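Local coordinates for uncharacterized NTF2-like protein (Burkholderia thailandensis E264, PDB 3EC9), which is of unknown function but adopts an NTF2-like fold of the SnoaL-like family, whose members often bind or transform small molecules, at residues Y100-V111 against T129-P140. Sequence-based numbering, arbitrary orientation. Where two conformers were deposited one is given.
Sequences YRRTGKSFECRV and TDTLLVAQAMQP
Lys-105 reaches along the C-terminal end of helix 131-137 and on to the residues that follow it. Its CB rests 3.5 Å from Ala-137 O; CG stays beside the same carbonyl, and CD and CE then move on to Gln-139 O. With the chain extended beyond CG, NZ arrives 2.6 Å from Gln-139 O, bonding from above the carbonyl plane, 38° out of it. The ammonium also donates to a water that in turn donates to Gln-136 O, and makes a long salt bridge to the C-terminal carboxylate of Pro-140. Ala-137 O takes the hydroxyl of Thr-103 (OG1 to O 2.7 Å), nearly in line with its C=O bond. That OG1 in turn accepts from Lys-105 N in an ST turn, so one hydroxyl ties the hairpin loop to the backbone at Ala-137.

Selenomethionine Met-138 lies over the Tyr-100 ring, with CG 3.7 Å above its centre; a bend at chi3 (53°) brings CE to 3.3 Å from the phenol OH. Farther along, Val-134 CG2 covers a face of Phe-107, and Thr-129 OG1 donates to Arg-110 O at 2.8 Å.

At the helix start, OD1 of N-cap residue Asp-130 hydrogen-bonds OG1 of Thr-131 of the second subunit. The short C-terminal helix runs back antiparallel to strand 106-111, folding over the curved sheet of the NTF2-like fold, with Trp-73 of strand 73-86 packed against Tyr-100, Phe-107 and Val-134.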
loop_
_atom_site.group_PDB
_atom_site.type_symbol
_atom_site.label_atom_id
_atom_site.label_comp_id
_atom_site.label_asym_id
_atom_site.label_seq_id
_atom_site.Cartn_x
_atom_site.Cartn_y
_atom_site.Cartn_z
ATOM N N TYR B 100 8.104 6.920 18.658
ATOM C CA TYR B 100 8.606 8.228 18.282
ATOM C C TYR B 100 9.315 8.838 19.478
ATOM O O TYR B 100 8.734 8.986 20.570
ATOM C CB TYR B 100 7.466 9.107 17.867
ATOM C CG TYR B 100 7.861 10.333 17.113
ATOM C CD1 TYR B 100 8.590 10.253 15.918
ATOM C CD2 TYR B 100 7.484 11.595 17.570
ATOM C CE1 TYR B 100 8.938 11.389 15.215
ATOM C CE2 TYR B 100 7.809 12.755 16.853
ATOM C CZ TYR B 100 8.529 12.642 15.673
ATOM O OH TYR B 100 8.839 13.743 14.904
ATOM N N ARG B 101 10.587 9.174 19.289
ATOM C CA ARG B 101 11.419 9.624 20.422
ATOM C C ARG B 101 10.908 10.901 21.099
ATOM O O ARG B 101 10.979 11.025 22.339
ATOM C CB ARG B 101 12.873 9.793 20.011
ATOM C CG ARG B 101 13.611 8.511 19.643
ATOM C CD ARG B 101 15.086 8.786 19.372
ATOM N NE ARG B 101 15.778 7.747 18.595
ATOM C CZ ARG B 101 16.206 6.577 19.083
ATOM N NH1 ARG B 101 15.958 6.228 20.345
ATOM N NH2 ARG B 101 16.851 5.718 18.288
ATOM N N ARG B 102 10.399 11.847 20.316
ATOM C CA ARG B 102 9.948 13.146 20.886
ATOM C C ARG B 102 8.741 13.045 21.834
ATOM O O ARG B 102 8.629 13.787 22.832
ATOM C CB ARG B 102 9.639 14.155 19.755
ATOM C CG ARG B 102 9.280 15.569 20.277
ATOM C CD ARG B 102 9.641 16.712 19.297
ATOM N NE ARG B 102 9.095 16.480 17.967
ATOM C CZ ARG B 102 7.834 16.714 17.597
ATOM N NH1 ARG B 102 6.950 17.238 18.451
ATOM N NH2 ARG B 102 7.455 16.425 16.357
ATOM N N THR B 103 7.849 12.110 21.560
ATOM C CA THR B 103 6.594 11.977 22.299
ATOM C C THR B 103 6.563 10.734 23.186
ATOM O O THR B 103 5.777 10.671 24.127
ATOM C CB THR B 103 5.442 11.880 21.327
ATOM O OG1 THR B 103 5.638 10.677 20.568
ATOM C CG2 THR B 103 5.398 13.052 20.368
ATOM N N GLY B 104 7.367 9.715 22.865
ATOM C CA GLY B 104 7.366 8.450 23.598
ATOM C C GLY B 104 6.221 7.509 23.221
ATOM O O GLY B 104 6.048 6.450 23.843
ATOM N N LYS B 105 5.473 7.889 22.170
ATOM C CA LYS B 105 4.304 7.139 21.716
ATOM C C LYS B 105 4.687 6.121 20.658
ATOM O O LYS B 105 5.510 6.395 19.789
ATOM C CB LYS B 105 3.212 8.061 21.149
ATOM C CG LYS B 105 2.624 9.023 22.142
ATOM C CD LYS B 105 1.600 9.906 21.488
ATOM C CE LYS B 105 1.055 10.934 22.485
ATOM N NZ LYS B 105 -0.016 11.769 21.870
ATOM N N SER B 106 4.138 4.913 20.781
ATOM C CA SER B 106 4.332 3.864 19.768
ATOM C C SER B 106 3.158 3.772 18.798
ATOM O O SER B 106 2.093 4.329 19.042
ATOM C CB SER B 106 4.561 2.503 20.427
ATOM O OG SER B 106 3.471 2.145 21.247
ATOM N N PHE B 107 3.390 3.076 17.683
ATOM C CA PHE B 107 2.351 2.725 16.705
ATOM C C PHE B 107 2.723 1.365 16.147
ATOM O O PHE B 107 3.883 0.898 16.223
ATOM C CB PHE B 107 2.288 3.729 15.519
ATOM C CG PHE B 107 3.383 3.495 14.487
ATOM C CD1 PHE B 107 4.681 3.969 14.713
ATOM C CD2 PHE B 107 3.146 2.790 13.330
ATOM C CE1 PHE B 107 5.673 3.749 13.801
ATOM C CE2 PHE B 107 4.148 2.569 12.412
ATOM C CZ PHE B 107 5.415 3.032 12.649
ATOM N N GLU B 108 1.715 0.736 15.538
ATOM C CA GLU B 108 1.912 -0.408 14.685
ATOM C C GLU B 108 0.923 -0.255 13.526
ATOM O O GLU B 108 -0.217 0.066 13.724
ATOM C CB GLU B 108 1.674 -1.708 15.460
ATOM C CG GLU B 108 1.795 -2.966 14.626
ATOM C CD GLU B 108 1.741 -4.207 15.430
ATOM O OE1 GLU B 108 1.216 -4.165 16.555
ATOM O OE2 GLU B 108 2.251 -5.240 14.932
ATOM N N CYS B 109 1.357 -0.527 12.316
ATOM C CA CYS B 109 0.406 -0.469 11.183
ATOM C C CYS B 109 0.852 -1.329 9.997
ATOM O O CYS B 109 1.969 -1.873 9.982
ATOM C CB CYS B 109 0.210 0.995 10.750
ATOM S SG CYS B 109 1.652 1.702 9.847
ATOM N N ARG B 110 -0.008 -1.430 8.998
ATOM C CA ARG B 110 0.285 -2.191 7.803
ATOM C C ARG B 110 1.029 -1.379 6.772
ATOM O O ARG B 110 0.979 -0.129 6.740
ATOM C CB ARG B 110 -1.015 -2.745 7.216
ATOM C CG ARG B 110 -1.749 -3.756 8.139
ATOM C CD ARG B 110 -1.076 -5.061 8.111
ATOM N NE ARG B 110 -1.436 -5.839 6.925
ATOM C CZ ARG B 110 -0.806 -6.941 6.532
ATOM N NH1 ARG B 110 0.293 -7.346 7.154
ATOM N NH2 ARG B 110 -1.269 -7.650 5.516
ATOM N N VAL B 111 1.713 -2.092 5.889
ATOM C CA VAL B 111 2.454 -1.470 4.805
ATOM C C VAL B 111 2.568 -2.456 3.645
ATOM O O VAL B 111 2.728 -3.664 3.851
ATOM C CB VAL B 111 3.860 -0.957 5.226
ATOM C CG1 VAL B 111 4.702 -2.042 5.884
ATOM C CG2 VAL B 111 4.574 -0.323 3.997
ATOM N N THR B 129 1.608 2.988 3.208
ATOM C CA THR B 129 1.420 2.681 4.613
ATOM C C THR B 129 0.395 3.571 5.288
ATOM O O THR B 129 -0.097 4.547 4.691
ATOM C CB THR B 129 2.766 2.709 5.360
ATOM O OG1 THR B 129 2.667 2.057 6.647
ATOM C CG2 THR B 129 3.295 4.138 5.508
ATOM N N ASP B 130 0.076 3.232 6.541
ATOM C CA ASP B 130 -0.991 3.911 7.282
ATOM C C ASP B 130 -0.446 5.153 7.894
ATOM O O ASP B 130 -0.094 5.248 9.076
ATOM C CB ASP B 130 -1.577 2.921 8.290
ATOM C CG ASP B 130 -3.013 3.264 8.698
ATOM O OD1 ASP B 130 -3.405 4.455 8.659
ATOM O OD2 ASP B 130 -3.759 2.328 9.096
ATOM N N THR B 131 -0.334 6.156 7.047
ATOM C CA THR B 131 0.288 7.399 7.465
ATOM C C THR B 131 -0.414 8.106 8.630
ATOM O O THR B 131 0.225 8.819 9.418
ATOM C CB THR B 131 0.439 8.316 6.232
ATOM O OG1 THR B 131 -0.822 8.416 5.606
ATOM C CG2 THR B 131 1.464 7.733 5.232
ATOM N N LEU B 132 -1.728 7.923 8.756
ATOM C CA LEU B 132 -2.445 8.504 9.901
ATOM C C LEU B 132 -1.954 7.862 11.213
ATOM O O LEU B 132 -1.698 8.557 12.178
ATOM C CB LEU B 132 -3.957 8.342 9.764
ATOM C CG LEU B 132 -4.771 8.904 10.915
ATOM C CD1 LEU B 132 -4.586 10.441 10.982
ATOM C CD2 LEU B 132 -6.264 8.525 10.805
ATOM N N LEU B 133 -1.845 6.548 11.248
ATOM C CA LEU B 133 -1.354 5.891 12.489
ATOM C C LEU B 133 0.065 6.283 12.842
ATOM O O LEU B 133 0.386 6.428 14.016
ATOM C CB LEU B 133 -1.507 4.371 12.415
ATOM C CG LEU B 133 -2.891 3.811 12.800
ATOM C CD1 LEU B 133 -4.080 4.441 12.075
ATOM C CD2 LEU B 133 -2.943 2.264 12.699
ATOM N N VAL B 134 0.943 6.427 11.848
ATOM C CA VAL B 134 2.290 6.916 12.125
ATOM C C VAL B 134 2.254 8.360 12.679
ATOM O O VAL B 134 2.867 8.707 13.699
ATOM C CB VAL B 134 3.137 6.842 10.848
ATOM C CG1 VAL B 134 4.532 7.441 11.144
ATOM C CG2 VAL B 134 3.232 5.392 10.302
ATOM N N ALA B 135 1.469 9.194 12.020
ATOM C CA ALA B 135 1.257 10.574 12.446
ATOM C C ALA B 135 0.695 10.689 13.886
ATOM O O ALA B 135 1.074 11.596 14.640
ATOM C CB ALA B 135 0.353 11.309 11.425
ATOM N N GLN B 136 -0.181 9.789 14.285
ATOM C CA GLN B 136 -0.752 9.806 15.641
ATOM C C GLN B 136 0.353 9.664 16.696
ATOM O O GLN B 136 0.278 10.234 17.792
ATOM C CB GLN B 136 -1.785 8.687 15.816
ATOM C CG GLN B 136 -3.121 8.906 15.154
ATOM C CD GLN B 136 -4.020 7.621 15.116
ATOM O OE1 GLN B 136 -3.608 6.508 15.477
ATOM N NE2 GLN B 136 -5.248 7.805 14.705
ATOM N N ALA B 137 1.358 8.853 16.398
ATOM C CA ALA B 137 2.476 8.627 17.309
ATOM C C ALA B 137 3.329 9.905 17.464
ATOM O O ALA B 137 4.068 10.038 18.424
ATOM C CB ALA B 137 3.334 7.456 16.834
HETATM N N MSE B 138 3.255 10.796 16.479
HETATM C CA MSE B 138 4.080 11.991 16.456
HETATM C C MSE B 138 3.357 13.186 17.046
HETATM O O MSE B 138 3.891 14.303 17.048
HETATM C CB MSE B 138 4.520 12.268 15.024
HETATM C CG MSE B 138 5.166 11.044 14.378
HETATM SE SE MSE B 138 5.482 11.333 12.510
HETATM C CE MSE B 138 6.473 12.983 12.677
ATOM N N GLN B 139 2.150 12.961 17.551
ATOM C CA GLN B 139 1.366 14.029 18.205
ATOM C C GLN B 139 1.687 14.123 19.672
ATOM O O GLN B 139 1.613 13.113 20.372
ATOM C CB GLN B 139 -0.128 13.746 18.125
ATOM C CG GLN B 139 -0.675 13.649 16.720
ATOM C CD GLN B 139 -0.255 14.813 15.855
ATOM O OE1 GLN B 139 0.325 14.621 14.777
ATOM N NE2 GLN B 139 -0.523 16.041 16.330
ATOM N N PRO B 140 2.041 15.335 20.160
ATOM C CA PRO B 140 2.138 15.558 21.600
ATOM C C PRO B 140 0.843 15.198 22.319
ATOM O O PRO B 140 0.889 14.638 23.419
ATOM C CB PRO B 140 2.400 17.062 21.711
ATOM C CG PRO B 140 3.091 17.409 20.424
ATOM C CD PRO B 140 2.428 16.539 19.391
ATOM O OXT PRO B 140 -0.263 15.433 21.820
HETATM O O HOH W 1 4.393 16.284 15.742
HETATM O O HOH W 2 -1.688 10.100 19.815
HETATM O O HOH W 3 -2.735 -0.231 9.244
#